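Local coordinates for protein cytochrome c-550 (Paracoccus denitrificans, PDB 1COT) that binds heme c covalently and probably carries electrons as a small soluble cytochrome, at residues 89-93 with 94-98. Numbering follows the deposited sequence.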
loop_
_atom_site.group_PDB
_atom_site.type_symbol
_atom_site.label_atom_id
_atom_site.label_comp_id
_atom_site.label_asym_id
_atom_site.label_seq_id
_atom_site.Cartn_x
_atom_site.Cartn_y
_atom_site.Cartn_z
ATOM N N LYS A 89 9.861 -10.445 -7.443
ATOM C CA LYS A 89 10.412 -9.640 -8.506
ATOM C C LYS A 89 11.432 -8.608 -8.035
ATOM O O LYS A 89 12.536 -8.504 -8.572
ATOM C CB LYS A 89 9.275 -8.967 -9.262
ATOM C CG LYS A 89 9.780 -7.886 -10.202
ATOM C CD LYS A 89 8.731 -7.342 -11.158
ATOM C CE LYS A 89 7.833 -6.262 -10.575
ATOM N NZ LYS A 89 7.412 -5.302 -11.608
ATOM N N MET A 90 11.054 -7.829 -7.023
ATOM C CA MET A 90 11.878 -6.761 -6.461
ATOM C C MET A 90 13.061 -7.161 -5.590
ATOM O O MET A 90 13.948 -6.351 -5.315
ATOM C CB MET A 90 10.986 -5.759 -5.702
ATOM C CG MET A 90 9.865 -5.203 -6.562
ATOM S SD MET A 90 10.488 -4.259 -7.970
ATOM C CE MET A 90 11.570 -3.063 -7.142
ATOM N N THR A 91 13.055 -8.404 -5.146
ATOM C CA THR A 91 14.122 -8.891 -4.308
ATOM C C THR A 91 14.872 -9.990 -5.015
ATOM O O THR A 91 15.962 -10.377 -4.606
ATOM C CB THR A 91 13.535 -9.564 -3.057
ATOM O OG1 THR A 91 12.775 -10.704 -3.426
ATOM C CG2 THR A 91 12.717 -8.568 -2.240
ATOM N N ASP A 92 14.259 -10.496 -6.070
ATOM C CA ASP A 92 14.861 -11.578 -6.815
ATOM C C ASP A 92 14.968 -12.755 -5.866
ATOM O O ASP A 92 15.851 -13.593 -6.012
ATOM C CB ASP A 92 16.279 -11.232 -7.290
ATOM C CG ASP A 92 16.351 -11.064 -8.770
ATOM O OD1 ASP A 92 16.405 -11.998 -9.546
ATOM O OD2 ASP A 92 16.348 -9.803 -9.129
ATOM N N ASP A 93 14.078 -12.798 -4.882
ATOM C CA ASP A 93 14.096 -13.867 -3.900
ATOM C C ASP A 93 12.797 -14.633 -3.895
ATOM O O ASP A 93 11.754 -14.172 -3.434
ATOM C CB ASP A 93 14.478 -13.382 -2.499
ATOM C CG ASP A 93 14.353 -14.368 -1.355
ATOM O OD1 ASP A 93 14.092 -15.611 -1.694
ATOM O OD2 ASP A 93 14.496 -14.024 -0.192
ATOM N N LYS A 94 12.916 -15.842 -4.399
ATOM C CA LYS A 94 11.808 -16.745 -4.503
ATOM C C LYS A 94 11.096 -16.954 -3.197
ATOM O O LYS A 94 9.896 -17.220 -3.131
ATOM C CB LYS A 94 12.343 -18.080 -4.995
ATOM C CG LYS A 94 11.272 -19.146 -5.172
ATOM C CD LYS A 94 11.853 -20.524 -5.493
ATOM C CE LYS A 94 10.850 -21.662 -5.640
ATOM N NZ LYS A 94 11.372 -22.872 -6.293
ATOM N N GLY A 95 11.877 -16.829 -2.155
ATOM C CA GLY A 95 11.285 -17.025 -0.871
ATOM C C GLY A 95 10.857 -15.727 -0.219
ATOM O O GLY A 95 10.511 -15.802 0.952
ATOM N N ALA A 96 10.900 -14.580 -0.921
ATOM C CA ALA A 96 10.489 -13.287 -0.358
ATOM C C ALA A 96 9.200 -13.427 0.447
ATOM O O ALA A 96 8.210 -13.937 -0.065
ATOM C CB ALA A 96 10.297 -12.269 -1.468
ATOM N N LYS A 97 9.195 -13.041 1.711
ATOM C CA LYS A 97 7.991 -13.179 2.505
ATOM C C LYS A 97 7.179 -11.921 2.559
ATOM O O LYS A 97 7.719 -10.826 2.685
ATOM C CB LYS A 97 8.289 -13.437 3.978
ATOM C CG LYS A 97 8.970 -14.750 4.264
ATOM C CD LYS A 97 9.637 -14.737 5.624
ATOM C CE LYS A 97 9.788 -16.137 6.194
ATOM N NZ LYS A 97 10.049 -16.145 7.640
ATOM N N THR A 98 5.870 -12.101 2.493
ATOM C CA THR A 98 4.954 -10.994 2.547
ATOM C C THR A 98 4.066 -11.124 3.773
ATOM O O THR A 98 3.647 -12.231 4.103
ATOM C CB THR A 98 4.053 -10.979 1.282
ATOM O OG1 THR A 98 3.202 -9.852 1.327
ATOM C CG2 THR A 98 3.201 -12.236 1.220
#
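T91, in the last turn of helix 83-91, meets A96 where the chain doubles back: its OG1 lies 3.5 Å from A96 CB, and the methyl of A96 also rests on L87 of the same helix. With chi1 at 64°, OG1 is tucked between the backbone N and the carbonyl carbon of T91, close enough to the helix backbone to bond with L87 O. T91 OG1 also accepts from D93 N at 2.9 Å, so it ties the end of the helix to the residue that starts the return. D92, between them, takes a positive phi of 63° and turns the chain out of the helix. At D93 two bonds reach forward. D93 O receives A96 N at 2.7 Å along a fairly straight N-H path, although the donor stands well above the carbonyl plane. CG of D93 is anti to its own N (chi1 172°) and beside the carbonyl carbon, which carries the carboxylate over the following peptides; there OD1 takes G95 N at 2.6 Å, met from above the carboxylate plane with a bent N-H. Replacing D93 by an alanine would keep the backbone bond but is likely to leave G95 N without its carboxylate partner and the turn less firmly held. The D93-A96 unit is a type I beta turn, and D93 OD1 with G95 N forms an Asx turn within it; it follows the ST turn made by T91 and D93 and leads the chain from helix 83-91 toward the heme ligand M100.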